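Local coordinates for DltD domain-containing protein (Beauveria bassiana, PDB 7D78) that is an alpha/beta-hydrolase-fold thioesterase that probably acts as a polyketide cyclase, closing medium-ring lactones, at residues A[88-93]-A[104-109]; A[95-100]-A[186-191]; A[152-157]-A[314-319]. All blocks are in the same frame, centred on the assembly; numbering follows the deposited sequence. Where two conformers were deposited one is given.

Contact 1 (A[88-93]-A[104-109])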
ATOM      1  N   ARG A  88      -6.750 -12.196   6.814  1.00 17.37           N
ATOM      2  CA  ARG A  88      -5.808 -12.953   5.996  1.00 15.71           C
ATOM      3  C   ARG A  88      -4.531 -13.304   6.759  1.00 15.92           C
ATOM      4  O   ARG A  88      -3.930 -12.448   7.412  1.00 20.03           O
ATOM      5  CB  ARG A  88      -5.465 -12.132   4.752  1.00 18.66           C
ATOM      6  CG  ARG A  88      -4.451 -12.819   3.830  1.00 21.85           C
ATOM      7  CD  ARG A  88      -4.090 -11.912   2.681  1.00 18.70           C
ATOM      8  NE  ARG A  88      -5.228 -11.673   1.803  1.00 18.38           N
ATOM      9  CZ  ARG A  88      -5.345 -12.190   0.585  1.00 21.15           C
ATOM     10  NH1 ARG A  88      -4.398 -12.982   0.115  1.00 17.47           N
ATOM     11  NH2 ARG A  88      -6.409 -11.917  -0.156  1.00 20.11           N
ATOM     12  N   SER A  89      -4.142 -14.584   6.683  1.00 16.27           N
ATOM     13  CA  SER A  89      -2.923 -15.182   7.237  1.00 20.11           C
ATOM     14  C   SER A  89      -2.944 -15.306   8.756  1.00 23.65           C
ATOM     15  O   SER A  89      -1.900 -15.608   9.354  1.00 21.41           O
ATOM     16  CB  SER A  89      -1.653 -14.423   6.806  1.00 17.72           C
ATOM     17  OG  SER A  89      -1.408 -13.330   7.671  1.00 20.47           O
ATOM     18  N   ILE A  90      -4.105 -15.109   9.392  1.00 18.84           N
ATOM     19  CA  ILE A  90      -4.260 -15.130  10.840  1.00 19.94           C
ATOM     20  C   ILE A  90      -5.278 -16.204  11.219  1.00 21.29           C
ATOM     21  O   ILE A  90      -6.293 -16.374  10.538  1.00 17.67           O
ATOM     22  CB  ILE A  90      -4.717 -13.747  11.355  1.00 20.48           C
ATOM     23  CG1 ILE A  90      -3.636 -12.699  11.077  1.00 19.67           C
ATOM     24  CG2 ILE A  90      -5.110 -13.805  12.831  1.00 19.77           C
ATOM     25  CD1 ILE A  90      -4.090 -11.269  11.304  1.00 23.02           C
ATOM     26  N   GLY A  91      -5.001 -16.923  12.305  1.00 21.17           N
ATOM     27  CA  GLY A  91      -6.015 -17.781  12.894  1.00 21.37           C
ATOM     28  C   GLY A  91      -6.464 -18.846  11.919  1.00 23.70           C
ATOM     29  O   GLY A  91      -5.648 -19.555  11.320  1.00 22.33           O
ATOM     30  N   ASP A  92      -7.784 -18.950  11.744  1.00 22.02           N
ATOM     31  CA  ASP A  92      -8.380 -19.999  10.928  1.00 22.73           C
ATOM     32  C   ASP A  92      -8.318 -19.705   9.432  1.00 23.79           C
ATOM     33  O   ASP A  92      -8.641 -20.590   8.633  1.00 21.93           O
ATOM     34  CB  ASP A  92      -9.855 -20.224  11.331  1.00 18.91           C
ATOM     35  CG  ASP A  92     -10.014 -20.919  12.693  1.00 28.33           C
ATOM     36  OD1 ASP A  92      -9.059 -21.568  13.176  1.00 28.36           O
ATOM     37  OD2 ASP A  92     -11.118 -20.821  13.274  1.00 24.62           O
ATOM     38  N   SER A  93      -7.929 -18.493   9.027  1.00 19.94           N
ATOM     39  CA  SER A  93      -8.066 -18.095   7.634  1.00 19.07           C
ATOM     40  C   SER A  93      -6.845 -18.470   6.801  1.00 20.88           C
ATOM     41  O   SER A  93      -5.725 -18.580   7.307  1.00 19.37           O
ATOM     42  CB  SER A  93      -8.308 -16.588   7.525  1.00 20.21           C
ATOM     43  OG  SER A  93      -9.525 -16.248   8.140  1.00 18.10           O
ATOM     44  N   LEU A 104      -3.497  -2.834   3.987  1.00 15.07           N
ATOM     45  CA  LEU A 104      -4.174  -2.533   2.726  1.00 19.31           C
ATOM     46  C   LEU A 104      -4.773  -3.789   2.096  1.00 18.85           C
ATOM     47  O   LEU A 104      -5.823  -3.713   1.451  1.00 20.99           O
ATOM     48  CB  LEU A 104      -3.204  -1.843   1.757  1.00 22.34           C
ATOM     49  CG  LEU A 104      -2.702  -0.460   2.209  1.00 23.86           C
ATOM     50  CD1 LEU A 104      -1.724   0.114   1.190  1.00 24.27           C
ATOM     51  CD2 LEU A 104      -3.861   0.510   2.437  1.00 21.51           C
ATOM     52  N   GLN A 105      -4.134  -4.953   2.271  1.00 18.03           N
ATOM     53  CA  GLN A 105      -4.757  -6.188   1.802  1.00 18.91           C
ATOM     54  C   GLN A 105      -5.982  -6.532   2.637  1.00 17.37           C
ATOM     55  O   GLN A 105      -6.990  -7.008   2.101  1.00 16.01           O
ATOM     56  CB  GLN A 105      -3.768  -7.357   1.832  1.00 18.89           C
ATOM     57  CG  GLN A 105      -4.358  -8.587   1.137  1.00 18.17           C
ATOM     58  CD  GLN A 105      -4.818  -8.268  -0.290  1.00 25.69           C
ATOM     59  OE1 GLN A 105      -4.009  -7.880  -1.132  1.00 24.34           O
ATOM     60  NE2 GLN A 105      -6.120  -8.423  -0.560  1.00 17.26           N
ATOM     61  N   GLN A 106      -5.908  -6.312   3.952  1.00 15.59           N
ATOM     62  CA  GLN A 106      -7.079  -6.517   4.801  1.00 16.82           C
ATOM     63  C   GLN A 106      -8.222  -5.602   4.381  1.00 16.33           C
ATOM     64  O   GLN A 106      -9.390  -6.011   4.392  1.00 15.80           O
ATOM     65  CB  GLN A 106      -6.721  -6.275   6.272  1.00 19.41           C
ATOM     66  CG  GLN A 106      -5.909  -7.394   6.895  1.00 18.38           C
ATOM     67  CD  GLN A 106      -5.725  -7.211   8.393  1.00 20.28           C
ATOM     68  OE1 GLN A 106      -6.458  -6.460   9.029  1.00 18.97           O
ATOM     69  NE2 GLN A 106      -4.750  -7.906   8.961  1.00 18.88           N
ATOM     70  N   ALA A 107      -7.903  -4.359   3.996  1.00 16.27           N
ATOM     71  CA  ALA A 107      -8.934  -3.435   3.519  1.00 13.16           C
ATOM     72  C   ALA A 107      -9.606  -3.955   2.251  1.00 19.08           C
ATOM     73  O   ALA A 107     -10.839  -3.913   2.124  1.00 17.02           O
ATOM     74  CB  ALA A 107      -8.332  -2.049   3.276  1.00 15.11           C
ATOM     75  N   GLU A 108      -8.816  -4.442   1.288  1.00 15.49           N
ATOM     76  CA  GLU A 108      -9.417  -4.975   0.066  1.00 13.86           C
ATOM     77  C   GLU A 108     -10.179  -6.272   0.345  1.00 15.86           C
ATOM     78  O   GLU A 108     -11.253  -6.509  -0.232  1.00 18.04           O
ATOM     79  CB  GLU A 108      -8.341  -5.204  -1.005  1.00 16.72           C
ATOM     80  CG  GLU A 108      -7.755  -3.933  -1.599  1.00 18.75           C
ATOM     81  CD  GLU A 108      -6.745  -4.216  -2.704  1.00 20.14           C
ATOM     82  OE1 GLU A 108      -7.003  -5.106  -3.529  1.00 19.58           O
ATOM     83  OE2 GLU A 108      -5.695  -3.539  -2.749  1.00 18.54           O
ATOM     84  N   ASP A 109      -9.638  -7.126   1.217  1.00 14.41           N
ATOM     85  CA  ASP A 109     -10.349  -8.348   1.596  1.00 15.12           C
ATOM     86  C   ASP A 109     -11.743  -8.032   2.117  1.00 15.51           C
ATOM     87  O   ASP A 109     -12.693  -8.793   1.872  1.00 17.29           O
ATOM     88  CB  ASP A 109      -9.566  -9.125   2.662  1.00 16.54           C
ATOM     89  CG  ASP A 109      -8.331  -9.824   2.111  1.00 18.45           C
ATOM     90  OD1 ASP A 109      -8.171  -9.895   0.875  1.00 18.11           O
ATOM     91  OD2 ASP A 109      -7.507 -10.303   2.935  1.00 16.67           O
TER
HETATM   92  O   HOH W   1      -7.978 -10.004   5.559  1.00 18.72           O
HETATM   93  O   HOH W   2      -3.314  -9.762   7.307  1.00 23.37           O
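Arg88 and Asp109 meet in a two-pronged, side-on salt bridge, the guanidinium giving NE to one carboxylate oxygen and NH2 to the other. Arg88 NE reaches Asp109 OD2 over 2.9 Å at a nearly straight 168°, taking the syn lone pair of that oxygen, and Arg88 NH2 lies 2.9 Å from Asp109 OD1, also on the syn side but slightly out of the carboxylate plane. The two flat groups are nearly coplanar, their planes 23° apart. Gln105 completes the compact part: its CG sits over one face of the guanidinium, 3.3 Å from Arg88 NE, while its NE2 donates to Asp109 OD1 from above the carboxylate plane, 2.9 Å away. The bend of the Gln105 chain at chi2 (55°) turns the amide back toward the residue one helical turn on. OD1 is thus gripped by two donors, which should favour a charged carboxylate. The fold here is that of an alpha/beta hydrolase: the loop leaving strand 81-86 folds back against helix 103-118, and the bridge ties the two together. A further salt bridge, from Arg88 NH1 to Asp36, ties in the turn between strands 28-33 and 39-45. Glu108 of the helix bridges to Lys241 and Arg179 of the second subunit. On the looser side water stands in for direct contact. One molecule links the backbone N of Arg88 to Asp109 OD2, 2.7 Å from that oxygen; a second accepts a hydrogen bond from Gln106 NE2 and donates to Arg88 O. The only direct touch here is a slack one, Ile90 CD1 lying 4.2 Å from Gln106 NE2, where the extended Gln106 chain runs roughly at a right angle to the isoleucine. Farther on, the loop reverses in a type II' beta turn from Ile90 to Ser93.

Contact 2 (A[95-100]-A[186-191])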
ATOM      1  N   GLY A  95      -3.907 -17.733   3.978  1.00 18.30           N
ATOM      2  CA  GLY A  95      -3.029 -16.605   3.747  1.00 21.82           C
ATOM      3  C   GLY A  95      -1.598 -16.947   4.097  1.00 21.52           C
ATOM      4  O   GLY A  95      -1.329 -17.416   5.206  1.00 23.60           O
ATOM      5  N   SER A  96      -0.672 -16.710   3.165  1.00 23.31           N
ATOM      6  CA  SER A  96       0.739 -17.032   3.344  1.00 20.06           C
ATOM      7  C   SER A  96       1.584 -15.900   2.768  1.00 24.14           C
ATOM      8  O   SER A  96       1.251 -15.364   1.705  1.00 22.99           O
ATOM      9  CB  SER A  96       1.113 -18.348   2.651  1.00 29.10           C
ATOM     10  OG  SER A  96       0.202 -19.373   3.013  1.00 37.88           O
ATOM     11  N   PRO A  97       2.684 -15.515   3.440  1.00 22.39           N
ATOM     12  CA  PRO A  97       3.153 -16.097   4.706  1.00 21.66           C
ATOM     13  C   PRO A  97       2.235 -15.825   5.904  1.00 24.82           C
ATOM     14  O   PRO A  97       1.454 -14.872   5.898  1.00 19.09           O
ATOM     15  CB  PRO A  97       4.533 -15.440   4.923  1.00 25.52           C
ATOM     16  CG  PRO A  97       4.614 -14.320   3.995  1.00 24.22           C
ATOM     17  CD  PRO A  97       3.659 -14.575   2.856  1.00 26.50           C
ATOM     18  N   LYS A  98       2.326 -16.697   6.905  1.00 19.65           N
ATOM     19  CA  LYS A  98       1.445 -16.626   8.061  1.00 20.89           C
ATOM     20  C   LYS A  98       1.747 -15.386   8.895  1.00 21.69           C
ATOM     21  O   LYS A  98       2.905 -14.990   9.043  1.00 21.79           O
ATOM     22  CB  LYS A  98       1.597 -17.895   8.904  1.00 26.87           C
ATOM     23  CG  LYS A  98       1.202 -19.168   8.144  1.00 27.91           C
ATOM     24  CD  LYS A  98      -0.290 -19.216   7.956  1.00 32.25           C
ATOM     25  CE  LYS A  98      -0.688 -20.158   6.812  1.00 33.85           C
ATOM     26  NZ  LYS A  98      -2.163 -20.111   6.619  1.00 35.62           N
ATOM     27  N   ASN A  99       0.688 -14.765   9.418  1.00 17.14           N
ATOM     28  CA  ASN A  99       0.789 -13.582  10.278  1.00 20.14           C
ATOM     29  C   ASN A  99       1.639 -12.489   9.644  1.00 21.76           C
ATOM     30  O   ASN A  99       2.436 -11.826  10.315  1.00 19.02           O
ATOM     31  CB  ASN A  99       1.325 -13.954  11.661  1.00 18.37           C
ATOM     32  CG  ASN A  99       0.558 -15.101  12.264  1.00 23.36           C
ATOM     33  OD1 ASN A  99       0.910 -16.267  12.063  1.00 20.64           O
ATOM     34  ND2 ASN A  99      -0.536 -14.785  12.967  1.00 19.20           N
ATOM     35  N   LEU A 100       1.456 -12.294   8.342  1.00 22.52           N
ATOM     36  CA  LEU A 100       1.992 -11.135   7.636  1.00 21.25           C
ATOM     37  C   LEU A 100       0.844 -10.135   7.541  1.00 25.43           C
ATOM     38  O   LEU A 100      -0.071 -10.301   6.733  1.00 28.66           O
ATOM     39  CB  LEU A 100       2.542 -11.529   6.268  1.00 22.27           C
ATOM     40  CG  LEU A 100       2.986 -10.409   5.301  1.00 32.11           C
ATOM     41  CD1 LEU A 100       3.585  -9.224   6.013  1.00 26.44           C
ATOM     42  CD2 LEU A 100       3.991 -10.943   4.287  1.00 36.57           C
ATOM     43  N   ASN A 186      15.592 -18.938   2.879  1.00 21.55           N
ATOM     44  CA  ASN A 186      15.066 -19.043   4.231  1.00 23.19           C
ATOM     45  C   ASN A 186      13.638 -18.536   4.305  1.00 24.75           C
ATOM     46  O   ASN A 186      13.225 -17.681   3.524  1.00 20.26           O
ATOM     47  CB  ASN A 186      15.930 -18.251   5.206  1.00 24.13           C
ATOM     48  CG  ASN A 186      17.355 -18.718   5.197  1.00 30.60           C
ATOM     49  OD1 ASN A 186      17.615 -19.920   5.123  1.00 28.73           O
ATOM     50  ND2 ASN A 186      18.292 -17.780   5.250  1.00 30.62           N
ATOM     51  N   GLU A 187      12.889 -19.065   5.272  1.00 23.81           N
ATOM     52  CA  GLU A 187      11.535 -18.595   5.514  1.00 23.52           C
ATOM     53  C   GLU A 187      11.567 -17.186   6.106  1.00 25.56           C
ATOM     54  O   GLU A 187      12.583 -16.764   6.673  1.00 20.36           O
ATOM     55  CB  GLU A 187      10.801 -19.552   6.457  1.00 29.10           C
ATOM     56  CG  GLU A 187      10.368 -20.896   5.812  1.00 28.07           C
ATOM     57  CD  GLU A 187       9.233 -20.761   4.783  1.00 42.98           C
ATOM     58  OE1 GLU A 187       8.122 -20.311   5.155  1.00 45.26           O
ATOM     59  OE2 GLU A 187       9.450 -21.120   3.596  1.00 45.98           O
ATOM     60  N   PRO A 188      10.474 -16.436   5.968  1.00 20.00           N
ATOM     61  CA  PRO A 188      10.417 -15.082   6.543  1.00 23.74           C
ATOM     62  C   PRO A 188      10.723 -15.068   8.033  1.00 23.33           C
ATOM     63  O   PRO A 188      10.285 -15.938   8.789  1.00 21.19           O
ATOM     64  CB  PRO A 188       8.966 -14.648   6.277  1.00 23.01           C
ATOM     65  CG  PRO A 188       8.551 -15.436   5.082  1.00 21.15           C
ATOM     66  CD  PRO A 188       9.265 -16.756   5.186  1.00 22.37           C
ATOM     67  N   PHE A 189      11.469 -14.059   8.460  1.00 20.37           N
ATOM     68  CA  PHE A 189      11.767 -13.916   9.876  1.00 20.31           C
ATOM     69  C   PHE A 189      10.486 -13.598  10.648  1.00 21.87           C
ATOM     70  O   PHE A 189       9.687 -12.751  10.230  1.00 19.35           O
ATOM     71  CB  PHE A 189      12.820 -12.825  10.079  1.00 25.15           C
ATOM     72  CG  PHE A 189      13.232 -12.634  11.515  1.00 26.83           C
ATOM     73  CD1 PHE A 189      14.032 -13.564  12.152  1.00 31.80           C
ATOM     74  CD2 PHE A 189      12.821 -11.514  12.224  1.00 22.97           C
ATOM     75  CE1 PHE A 189      14.419 -13.383  13.471  1.00 28.99           C
ATOM     76  CE2 PHE A 189      13.200 -11.331  13.550  1.00 27.43           C
ATOM     77  CZ  PHE A 189      14.001 -12.269  14.169  1.00 26.69           C
ATOM     78  N   MET A 190      10.281 -14.300  11.765  1.00 22.74           N
ATOM     79  CA  MET A 190       9.135 -14.108  12.642  1.00 25.88           C
ATOM     80  C   MET A 190       9.585 -13.578  13.999  1.00 27.20           C
ATOM     81  O   MET A 190      10.692 -13.862  14.464  1.00 23.40           O
ATOM     82  CB  MET A 190       8.360 -15.414  12.848  1.00 23.79           C
ATOM     83  CG  MET A 190       8.024 -16.152  11.579  1.00 29.46           C
ATOM     84  SD  MET A 190       6.809 -15.242  10.619  1.00 28.97           S
ATOM     85  CE  MET A 190       5.310 -15.519  11.557  1.00 25.96           C
ATOM     86  N   LEU A 191       8.703 -12.822  14.650  1.00 21.79           N
ATOM     87  CA  LEU A 191       8.987 -12.326  15.990  1.00 26.06           C
ATOM     88  C   LEU A 191       7.669 -12.067  16.699  1.00 24.30           C
ATOM     89  O   LEU A 191       6.659 -11.802  16.035  1.00 19.86           O
ATOM     90  CB  LEU A 191       9.832 -11.045  15.941  1.00 21.59           C
ATOM     91  CG  LEU A 191       9.151  -9.738  15.476  1.00 20.21           C
ATOM     92  CD1 LEU A 191      10.053  -8.566  15.780  1.00 22.73           C
ATOM     93  CD2 LEU A 191       8.824  -9.752  13.983  1.00 20.22           C
TER
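Met190 lays its terminal methyl against the loop of residues 95-100, where CE comes within 3.5 Å of Lys98 O and 4.3 Å of Asn99 CB. Two successive bends, chi2 -69° and chi3 -74°, curl the thioether so that the methyl rather than the sulfur is presented to the loop. Beside it the two prolines meet: Pro97 CB stands 4.0 Å from Pro188 CG, an aliphatic touch between ring carbons. The peptide bond before Pro97 is cis, and a type II beta turn runs from Pro97 to Leu100. The contact brings this turn, in the loop between strand 81-86 and helix 103-118, against the end of the link from helix 168-183 and the first residue of strand 190-191, at the surface of the alpha/beta hydrolase fold. Strand 190-191 pairs with strand 234-235, and Asn99 is linked by its backbone to Ala235 of that same strand. The polar end of Asn99 is occupied elsewhere, OD1 by Arg231 and ND2 by Asn61. What remains across the two segments is methyl, ring methylene, the Asn99 CB methylene and one carbonyl oxygen, so they meet by van der Waals contact, which sets no register by directional bonding.

Contact 3 (A[152-157]-A[314-319])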
ATOM      1  N   ALA A 152     -22.126   2.615   7.481  1.00 22.02           N
ATOM      2  CA  ALA A 152     -21.663   3.225   8.718  1.00 20.99           C
ATOM      3  C   ALA A 152     -20.336   2.588   9.088  1.00 20.00           C
ATOM      4  O   ALA A 152     -20.041   1.452   8.706  1.00 20.21           O
ATOM      5  CB  ALA A 152     -22.661   3.054   9.868  1.00 18.47           C
ATOM      6  N   LEU A 153     -19.557   3.333   9.862  1.00 21.42           N
ATOM      7  CA  LEU A 153     -18.216   2.940  10.269  1.00 21.32           C
ATOM      8  C   LEU A 153     -18.094   3.159  11.768  1.00 20.81           C
ATOM      9  O   LEU A 153     -18.316   4.271  12.253  1.00 22.80           O
ATOM     10  CB  LEU A 153     -17.166   3.759   9.521  1.00 21.38           C
ATOM     11  CG  LEU A 153     -15.721   3.677  10.005  1.00 20.25           C
ATOM     12  CD1 LEU A 153     -15.172   2.271   9.754  1.00 17.44           C
ATOM     13  CD2 LEU A 153     -14.891   4.726   9.267  1.00 18.79           C
ATOM     14  N   VAL A 154     -17.752   2.106  12.502  1.00 18.61           N
ATOM     15  CA  VAL A 154     -17.501   2.199  13.935  1.00 19.58           C
ATOM     16  C   VAL A 154     -16.046   1.846  14.169  1.00 21.92           C
ATOM     17  O   VAL A 154     -15.619   0.726  13.863  1.00 21.05           O
ATOM     18  CB  VAL A 154     -18.422   1.272  14.738  1.00 23.19           C
ATOM     19  CG1 VAL A 154     -18.021   1.282  16.205  1.00 23.12           C
ATOM     20  CG2 VAL A 154     -19.870   1.708  14.564  1.00 21.74           C
ATOM     21  N   MET A 155     -15.285   2.798  14.691  0.74 20.23           N
ATOM     22  CA  MET A 155     -13.880   2.591  15.014  0.74 20.93           C
ATOM     23  C   MET A 155     -13.713   2.651  16.523  0.74 23.38           C
ATOM     24  O   MET A 155     -14.035   3.667  17.154  0.74 24.30           O
ATOM     25  CB  MET A 155     -12.994   3.639  14.347  0.74 20.76           C
ATOM     26  CG  MET A 155     -12.920   3.529  12.833  0.74 21.27           C
ATOM     27  SD  MET A 155     -11.727   4.705  12.177  0.74 22.95           S
ATOM     28  CE  MET A 155     -12.604   6.246  12.385  0.74 21.53           C
ATOM     29  N   VAL A 156     -13.199   1.575  17.097  1.00 20.13           N
ATOM     30  CA  VAL A 156     -12.872   1.527  18.514  1.00 23.92           C
ATOM     31  C   VAL A 156     -11.359   1.606  18.644  1.00 21.86           C
ATOM     32  O   VAL A 156     -10.638   0.792  18.053  1.00 20.01           O
ATOM     33  CB  VAL A 156     -13.430   0.259  19.172  1.00 26.07           C
ATOM     34  CG1 VAL A 156     -13.047   0.205  20.653  1.00 23.35           C
ATOM     35  CG2 VAL A 156     -14.931   0.208  18.981  1.00 26.08           C
ATOM     36  N   CYS A 157     -10.886   2.596  19.405  1.00 20.29           N
ATOM     37  CA  CYS A 157      -9.474   2.873  19.661  1.00 21.54           C
ATOM     38  C   CYS A 157      -8.593   2.667  18.417  1.00 24.17           C
ATOM     39  O   CYS A 157      -7.617   1.913  18.466  1.00 23.46           O
ATOM     40  CB  CYS A 157      -8.958   2.046  20.836  1.00 19.11           C
ATOM     41  SG  CYS A 157      -9.055   0.227  20.649  1.00 24.24           S
ATOM     42  N   GLU A 314     -27.219   2.064  18.840  1.00 30.76           N
ATOM     43  CA  GLU A 314     -28.055   3.238  18.629  1.00 31.79           C
ATOM     44  C   GLU A 314     -27.561   4.037  17.430  1.00 30.17           C
ATOM     45  O   GLU A 314     -28.352   4.429  16.565  1.00 27.83           O
ATOM     46  CB  GLU A 314     -28.088   4.102  19.893  1.00 33.35           C
ATOM     47  CG  GLU A 314     -28.961   5.351  19.770  1.00 44.25           C
ATOM     48  CD  GLU A 314     -28.613   6.423  20.801  1.00 60.24           C
ATOM     49  OE1 GLU A 314     -29.375   7.410  20.917  1.00 69.01           O
ATOM     50  OE2 GLU A 314     -27.579   6.284  21.498  1.00 60.99           O
ATOM     51  N   PHE A 315     -26.242   4.267  17.349  1.00 27.99           N
ATOM     52  CA  PHE A 315     -25.685   5.010  16.217  1.00 21.55           C
ATOM     53  C   PHE A 315     -25.945   4.284  14.901  1.00 24.13           C
ATOM     54  O   PHE A 315     -26.306   4.907  13.897  1.00 28.42           O
ATOM     55  CB  PHE A 315     -24.183   5.237  16.424  1.00 25.62           C
ATOM     56  CG  PHE A 315     -23.514   5.969  15.292  1.00 25.34           C
ATOM     57  CD1 PHE A 315     -23.477   7.356  15.276  1.00 25.43           C
ATOM     58  CD2 PHE A 315     -22.910   5.272  14.249  1.00 29.56           C
ATOM     59  CE1 PHE A 315     -22.866   8.042  14.236  1.00 28.56           C
ATOM     60  CE2 PHE A 315     -22.293   5.951  13.193  1.00 21.31           C
ATOM     61  CZ  PHE A 315     -22.267   7.333  13.191  1.00 29.12           C
ATOM     62  N   ILE A 316     -25.772   2.966  14.883  1.00 25.48           N
ATOM     63  CA  ILE A 316     -26.020   2.208  13.661  1.00 26.89           C
ATOM     64  C   ILE A 316     -27.500   2.262  13.292  1.00 27.42           C
ATOM     65  O   ILE A 316     -27.861   2.502  12.134  1.00 27.03           O
ATOM     66  CB  ILE A 316     -25.522   0.760  13.827  1.00 26.96           C
ATOM     67  CG1 ILE A 316     -24.016   0.762  14.102  1.00 22.09           C
ATOM     68  CG2 ILE A 316     -25.839  -0.063  12.593  1.00 28.23           C
ATOM     69  CD1 ILE A 316     -23.437  -0.593  14.488  1.00 23.54           C
ATOM     70  N   ARG A 317     -28.379   2.064  14.281  1.00 30.49           N
ATOM     71  CA  ARG A 317     -29.816   2.114  14.025  1.00 28.86           C
ATOM     72  C   ARG A 317     -30.224   3.454  13.429  1.00 27.20           C
ATOM     73  O   ARG A 317     -31.035   3.510  12.497  1.00 30.67           O
ATOM     74  CB  ARG A 317     -30.588   1.850  15.320  1.00 35.18           C
ATOM     75  CG  ARG A 317     -31.600   0.721  15.226  1.00 42.49           C
ATOM     76  CD  ARG A 317     -32.428   0.591  16.504  1.00 40.85           C
ATOM     77  NE  ARG A 317     -31.620   0.148  17.637  1.00 42.10           N
ATOM     78  CZ  ARG A 317     -31.347  -1.125  17.908  1.00 48.94           C
ATOM     79  NH1 ARG A 317     -31.814  -2.092  17.124  1.00 51.87           N
ATOM     80  NH2 ARG A 317     -30.605  -1.432  18.962  1.00 44.24           N
ATOM     81  N   GLU A 318     -29.665   4.544  13.943  1.00 28.22           N
ATOM     82  CA  GLU A 318     -30.076   5.862  13.473  1.00 32.12           C
ATOM     83  C   GLU A 318     -29.616   6.112  12.044  1.00 33.30           C
ATOM     84  O   GLU A 318     -30.353   6.699  11.246  1.00 34.33           O
ATOM     85  CB  GLU A 318     -29.533   6.946  14.403  1.00 34.81           C
ATOM     86  CG  GLU A 318     -30.307   7.087  15.703  1.00 48.25           C
ATOM     87  CD  GLU A 318     -29.827   8.257  16.545  1.00 54.63           C
ATOM     88  OE1 GLU A 318     -29.761   8.112  17.787  1.00 58.70           O
ATOM     89  OE2 GLU A 318     -29.522   9.320  15.963  1.00 70.89           O
ATOM     90  N   ASN A 319     -28.414   5.655  11.693  1.00 26.61           N
ATOM     91  CA  ASN A 319     -27.793   6.036  10.431  1.00 28.31           C
ATOM     92  C   ASN A 319     -27.895   4.983   9.335  1.00 29.53           C
ATOM     93  O   ASN A 319     -27.719   5.321   8.162  1.00 33.77           O
ATOM     94  CB  ASN A 319     -26.322   6.380  10.670  1.00 25.51           C
ATOM     95  CG  ASN A 319     -26.168   7.603  11.524  1.00 29.34           C
ATOM     96  OD1 ASN A 319     -26.427   8.707  11.061  1.00 31.43           O
ATOM     97  ND2 ASN A 319     -25.768   7.421  12.787  1.00 26.35           N
TER
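Phe315 turns CE2 of its ring to the strand, where Ala152 CB and Leu153 O approach obliquely, while over one face stands the amide nitrogen of Asn319, ND2 lying 3.2 Å above the plane of the Phe315 ring and over its centre. In the alpha/beta hydrolase fold this is a strand of the central sheet covered by the C-terminal helix 305-319. Strand 152-156 and helix 314-319 run nearly antiparallel, 166° between their directions, with their axes 9.3 Å apart. The fit between them is apolar and fairly relaxed: Ala152 CB lies 4.4 Å from Phe315 CE2, and the small methyl is consistent with the close approach of the backbones, Ala152 CA and Ile316 CA being 6.7 Å apart. The second touch is between branch ends, Val154 CG2 meeting Ile316 CD1 at 4.2 Å; the extended outer torsion of Ile316, chi2 171°, carries CD1 out to the valine. Neighbouring strands complete the bed, since Ile316 also packs on Thr129 of strand 127-133 and Phe315 on Leu260 of strand 259-264. Leu153 points its side chain the other way, against Ser140 and Ala141 of helix 135-146. At the helix end Phe315 O takes two donors from opposite faces of its carbonyl plane, the backbone N of Asn319 at 3.1 Å and Asn319 ND2 at 2.8 Å.

Overall arrangement
Contacts 1 and 2 are neighbours, their centres 14 Å apart, and they touch through the loop between strand 81-86 and helix 103-118: Ser89 O lies 2.7 Å from Asn99 N, a probable hydrogen bond. Contact 3 lies across the chain's centre, about 22 Å from contact 1 and 34 Å from contact 2, centre to centre. In sequence, contact 1 closes first; contact 2 opens within it and closes only after strand 152-156, and helix 314-319 completes contact 3. The shared loop joins helix 103-118 and the small two-stranded sheet of 190-191 and 234-235 on one side of the hydrolase core, whereas contact 3 holds the C-terminal helix on the other; the probable nucleophile elbow lies between.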